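Local coordinates for alpha-fucosidase (PDB 2EAB), which probably releases alpha-1,2-linked L-fucose from glycans by hydrolysis, this chain being the family 95 catalytic portion of a longer, calcium-binding bifidobacterial protein, at residues M209-N214 with T218-T223; T230-L235 with L241-I246. All blocks are in the same frame, centred on the assembly; numbering follows the deposited sequence.

Contact 1. Residues M209-N214 with T218-T223; sequences MPTNTN and TGETTT
T211 and E220 reach for each other from opposite directions, and this one pair of side chains makes the whole direct contact. The T211 hydroxyl donates to the carboxylate, OG1 to E220 OE1 2.7 Å, and meets OE1 on its syn side, the side of the other oxygen. The methyl of T211 lies against the same oxygen, CG2 to E220 OE1 3.4 Å. E220 is stretched out: CG stands anti to the backbone N (chi1 -170°) and the next torsion is also extended. The CA atoms of T211 and E220 are 9.4 Å apart, and the extended E220 chain bridges much of that gap to meet the short T211 side chain. The second carboxylate oxygen works through water 1, which donates to E220 OE2 at 3.0 Å and accepts from T211 N, also at 3.0 Å. A glutamine here would probably upset this grip: depending on how its amide turned, either the water or the hydroxyls of T211 and Y242 would lose their acceptor. Farther along, N212 OD1 accepts from the backbone N of N214 at 2.9 Å in an Asx turn that bends the loop. T211 also touches W139 and Y242, and the OH of Y242 is hydrogen-bonded to the same E220 OE1; the 209-214 loop pairs through its backbone with W139 and D141, and strand 217-225 borders strand 228-235 at the edge of its sheet.

Contact 2. Residues T230-L235 with L241-I246; sequences TVKGAL and LYNSQI
The ring of Y242 lies flat across the backbone of G233: G233 C sits 3.4 Å above one face, offset toward the rim, and G233 CA makes a CH-pi contact at 4.0 Å from the centroid. L235 N meets the ring at its edge, in the plane, and L235 CD2 packs on Y242 CE2. Y242 CG stands between its own backbone N and carbonyl carbon (chi1 63°), which swings the ring over the facing strand. The phenol oxygen is hydrogen-bonded to E220 outside the two strands. The strands form an antiparallel beta hairpin, 177° between directions, in the large sheet of the N-terminal region. V231 with S244 and G233 with Y242 are hydrogen-bonded pairs, the straightest bond being Y242 N to G233 O at 2.9 Å, 174° at the hydrogen. On the face opposite the tyrosine, K232 and N243 lie side by side, K232 CB 3.5 Å from N243 ND2. T230 and Q245 also point the same way, with T230 OG1 3.4 Å from Q245 CG. Q245 NE2 donates to N243 OD1 at 3.0 Å, and helix 297-314 packs on this face, where N301 OD1 accepts from N243 ND2 and N301 O from Q245 NE2.

In the fold
From the N terminus, the chain leaves strand 203-208 of the seven-stranded sheet and enters 209-214; contact 1 closes the short connection from there into strand 217-225, an outermost strand of the nine-stranded sheet. A turn leads to strand 228-235, and contact 2 then closes the hairpin with strand 241-250. The two contacts follow in series, neither nested nor crossed, with centres about 7 Å apart. Backbone bonds between 218-223 and 230-235 put three strands side by side, while M209 reaches S244 and I246 from the loop. Together they tie the crossing between the two sheets to one edge of the larger sheet, within the N-terminal region.

Contact 1. Residues M209-N214 with T218-T223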
loop_
_atom_site.group_PDB
_atom_site.type_symbol
_atom_site.label_atom_id
_atom_site.label_comp_id
_atom_site.label_asym_id
_atom_site.label_seq_id
_atom_site.Cartn_x
_atom_site.Cartn_y
_atom_site.Cartn_z
ATOM N N MET A 209 24.903 16.823 7.103
ATOM C CA MET A 209 24.028 15.848 6.457
ATOM C C MET A 209 24.798 14.586 6.059
ATOM O O MET A 209 24.947 14.292 4.867
ATOM C CB MET A 209 23.311 16.477 5.260
ATOM C CG MET A 209 22.090 15.696 4.784
ATOM S SD MET A 209 21.214 16.595 3.497
ATOM C CE MET A 209 19.942 15.424 3.068
ATOM N N PRO A 210 25.286 13.831 7.062
ATOM C CA PRO A 210 26.050 12.624 6.770
ATOM C C PRO A 210 25.191 11.545 6.127
ATOM O O PRO A 210 24.057 11.299 6.552
ATOM C CB PRO A 210 26.522 12.162 8.152
ATOM C CG PRO A 210 25.512 12.725 9.097
ATOM C CD PRO A 210 25.160 14.055 8.516
ATOM N N THR A 211 25.736 10.914 5.099
ATOM C CA THR A 211 25.114 9.739 4.515
ATOM C C THR A 211 25.283 8.553 5.462
ATOM O O THR A 211 26.210 8.525 6.284
ATOM C CB THR A 211 25.724 9.411 3.150
ATOM O OG1 THR A 211 27.149 9.538 3.241
ATOM C CG2 THR A 211 25.183 10.354 2.074
ATOM N N ASN A 212 24.382 7.582 5.352
ATOM C CA ASN A 212 24.469 6.375 6.152
ATOM C C ASN A 212 25.821 5.722 5.896
ATOM O O ASN A 212 26.241 5.587 4.749
ATOM C CB ASN A 212 23.326 5.432 5.788
ATOM C CG ASN A 212 23.223 4.251 6.715
ATOM O OD1 ASN A 212 24.155 3.446 6.816
ATOM N ND2 ASN A 212 22.083 4.119 7.390
ATOM N N THR A 213 26.499 5.327 6.966
ATOM C CA THR A 213 27.879 4.866 6.873
ATOM C C THR A 213 28.010 3.387 6.502
ATOM O O THR A 213 29.123 2.848 6.516
ATOM C CB THR A 213 28.625 5.131 8.200
ATOM O OG1 THR A 213 27.961 4.442 9.266
ATOM C CG2 THR A 213 28.645 6.624 8.518
ATOM N N ASN A 214 26.898 2.732 6.167
ATOM C CA ASN A 214 26.896 1.278 5.982
ATOM C C ASN A 214 26.795 0.774 4.544
ATOM O O ASN A 214 27.019 -0.411 4.287
ATOM C CB ASN A 214 25.822 0.640 6.859
ATOM C CG ASN A 214 25.989 1.000 8.323
ATOM O OD1 ASN A 214 25.180 1.746 8.886
ATOM N ND2 ASN A 214 27.053 0.509 8.934
ATOM N N THR A 218 31.427 5.479 -3.843
ATOM C CA THR A 218 32.560 5.870 -4.664
ATOM C C THR A 218 32.557 7.382 -4.829
ATOM O O THR A 218 31.529 7.972 -5.175
ATOM C CB THR A 218 32.532 5.195 -6.054
ATOM O OG1 THR A 218 31.452 5.713 -6.822
ATOM C CG2 THR A 218 32.351 3.704 -5.929
ATOM N N GLY A 219 33.706 7.996 -4.557
ATOM C CA GLY A 219 33.924 9.417 -4.803
ATOM C C GLY A 219 33.001 10.386 -4.092
ATOM O O GLY A 219 32.700 11.450 -4.633
ATOM N N GLU A 220 32.555 10.042 -2.886
ATOM C CA GLU A 220 31.713 10.965 -2.130
ATOM C C GLU A 220 32.513 12.152 -1.611
ATOM O O GLU A 220 33.621 11.988 -1.093
ATOM C CB GLU A 220 31.006 10.285 -0.958
ATOM C CG GLU A 220 29.945 11.193 -0.339
ATOM C CD GLU A 220 29.380 10.670 0.956
ATOM O OE1 GLU A 220 28.335 9.990 0.905
ATOM O OE2 GLU A 220 29.971 10.941 2.024
ATOM N N THR A 221 31.944 13.344 -1.762
ATOM C CA THR A 221 32.503 14.553 -1.169
ATOM C C THR A 221 31.423 15.329 -0.421
ATOM O O THR A 221 30.235 15.273 -0.773
ATOM C CB THR A 221 33.151 15.480 -2.224
ATOM O OG1 THR A 221 32.170 15.871 -3.191
ATOM C CG2 THR A 221 34.307 14.784 -2.929
ATOM N N THR A 222 31.847 16.028 0.629
ATOM C CA THR A 222 31.005 16.980 1.341
ATOM C C THR A 222 31.716 18.320 1.303
ATOM O O THR A 222 32.842 18.452 1.801
ATOM C CB THR A 222 30.778 16.570 2.804
ATOM O OG1 THR A 222 30.179 15.273 2.849
ATOM C CG2 THR A 222 29.867 17.563 3.508
ATOM N N THR A 223 31.069 19.309 0.698
ATOM C CA THR A 223 31.692 20.612 0.512
ATOM C C THR A 223 30.727 21.746 0.814
ATOM O O THR A 223 29.503 21.597 0.699
ATOM C CB THR A 223 32.241 20.794 -0.922
ATOM O OG1 THR A 223 31.196 20.542 -1.867
ATOM C CG2 THR A 223 33.413 19.855 -1.194
HETATM O O HOH W 1 28.552 11.901 4.528
#

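Contact 2. Residues T230-L235 with L241-I246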
loop_
_atom_site.group_PDB
_atom_site.type_symbol
_atom_site.label_atom_id
_atom_site.label_comp_id
_atom_site.label_asym_id
_atom_site.label_seq_id
_atom_site.Cartn_x
_atom_site.Cartn_y
_atom_site.Cartn_z
ATOM N N THR A 230 26.829 20.680 0.345
ATOM C CA THR A 230 26.552 19.664 -0.668
ATOM C C THR A 230 27.227 18.347 -0.317
ATOM O O THR A 230 28.435 18.305 -0.059
ATOM C CB THR A 230 27.028 20.110 -2.067
ATOM O OG1 THR A 230 26.378 21.333 -2.430
ATOM C CG2 THR A 230 26.722 19.043 -3.123
ATOM N N VAL A 231 26.439 17.276 -0.312
ATOM C CA VAL A 231 26.972 15.921 -0.206
ATOM C C VAL A 231 26.618 15.203 -1.499
ATOM O O VAL A 231 25.445 15.151 -1.880
ATOM C CB VAL A 231 26.379 15.156 1.005
ATOM C CG1 VAL A 231 27.012 13.776 1.136
ATOM C CG2 VAL A 231 26.564 15.953 2.296
ATOM N N LYS A 232 27.623 14.670 -2.185
ATOM C CA LYS A 232 27.382 14.010 -3.459
ATOM C C LYS A 232 28.376 12.887 -3.677
ATOM O O LYS A 232 29.506 12.939 -3.186
ATOM C CB LYS A 232 27.441 15.016 -4.612
ATOM C CG LYS A 232 28.795 15.693 -4.786
ATOM C CD LYS A 232 28.743 16.825 -5.794
ATOM C CE LYS A 232 30.112 17.464 -5.951
ATOM N NZ LYS A 232 30.062 18.698 -6.780
ATOM N N GLY A 233 27.949 11.869 -4.410
ATOM C CA GLY A 233 28.801 10.730 -4.705
ATOM C C GLY A 233 28.055 9.737 -5.566
ATOM O O GLY A 233 27.051 10.085 -6.195
ATOM N N ALA A 234 28.546 8.503 -5.595
ATOM C CA ALA A 234 27.882 7.422 -6.314
ATOM C C ALA A 234 27.831 6.201 -5.415
ATOM O O ALA A 234 28.752 5.964 -4.626
ATOM C CB ALA A 234 28.618 7.100 -7.609
ATOM N N LEU A 235 26.750 5.432 -5.513
ATOM C CA LEU A 235 26.672 4.181 -4.772
ATOM C C LEU A 235 27.743 3.233 -5.281
ATOM O O LEU A 235 27.930 3.088 -6.487
ATOM C CB LEU A 235 25.291 3.532 -4.894
ATOM C CG LEU A 235 24.120 4.320 -4.297
ATOM C CD1 LEU A 235 22.833 3.532 -4.463
ATOM C CD2 LEU A 235 24.355 4.679 -2.834
ATOM N N LEU A 241 24.123 7.771 -9.046
ATOM C CA LEU A 241 24.583 9.074 -8.569
ATOM C C LEU A 241 23.616 9.630 -7.549
ATOM O O LEU A 241 22.405 9.500 -7.706
ATOM C CB LEU A 241 24.714 10.071 -9.721
ATOM C CG LEU A 241 25.623 9.682 -10.887
ATOM C CD1 LEU A 241 25.517 10.705 -12.003
ATOM C CD2 LEU A 241 27.066 9.538 -10.427
ATOM N N TYR A 242 24.152 10.248 -6.503
ATOM C CA TYR A 242 23.316 10.902 -5.504
ATOM C C TYR A 242 23.877 12.270 -5.132
ATOM O O TYR A 242 25.091 12.493 -5.177
ATOM C CB TYR A 242 23.116 10.021 -4.264
ATOM C CG TYR A 242 24.379 9.688 -3.496
ATOM C CD1 TYR A 242 24.851 10.533 -2.490
ATOM C CD2 TYR A 242 25.088 8.517 -3.761
ATOM C CE1 TYR A 242 26.012 10.227 -1.776
ATOM C CE2 TYR A 242 26.243 8.203 -3.053
ATOM C CZ TYR A 242 26.698 9.057 -2.065
ATOM O OH TYR A 242 27.843 8.725 -1.381
ATOM N N ASN A 243 22.978 13.176 -4.762
ATOM C CA ASN A 243 23.326 14.554 -4.459
ATOM C C ASN A 243 22.272 15.121 -3.518
ATOM O O ASN A 243 21.072 15.051 -3.802
ATOM C CB ASN A 243 23.395 15.368 -5.762
ATOM C CG ASN A 243 23.910 16.789 -5.558
ATOM O OD1 ASN A 243 23.269 17.608 -4.904
ATOM N ND2 ASN A 243 25.063 17.090 -6.150
ATOM N N SER A 244 22.721 15.657 -2.389
ATOM C CA SER A 244 21.837 16.391 -1.495
ATOM C C SER A 244 22.459 17.732 -1.135
ATOM O O SER A 244 23.688 17.863 -1.051
ATOM C CB SER A 244 21.527 15.584 -0.235
ATOM O OG SER A 244 22.662 15.470 0.607
ATOM N N GLN A 245 21.601 18.729 -0.938
ATOM C CA GLN A 245 22.045 20.084 -0.627
ATOM C C GLN A 245 21.170 20.725 0.428
ATOM O O GLN A 245 19.947 20.543 0.425
ATOM C CB GLN A 245 22.067 20.950 -1.888
ATOM C CG GLN A 245 23.118 20.507 -2.892
ATOM C CD GLN A 245 23.105 21.290 -4.178
ATOM O OE1 GLN A 245 22.926 22.511 -4.189
ATOM N NE2 GLN A 245 23.316 20.587 -5.284
ATOM N N ILE A 246 21.815 21.459 1.333
ATOM C CA ILE A 246 21.131 22.255 2.343
ATOM C C ILE A 246 21.553 23.706 2.165
ATOM O O ILE A 246 22.735 24.042 2.295
ATOM C CB ILE A 246 21.449 21.800 3.792
ATOM C CG1 ILE A 246 21.125 20.308 3.981
ATOM C CG2 ILE A 246 20.716 22.696 4.807
ATOM C CD1 ILE A 246 21.307 19.781 5.399
#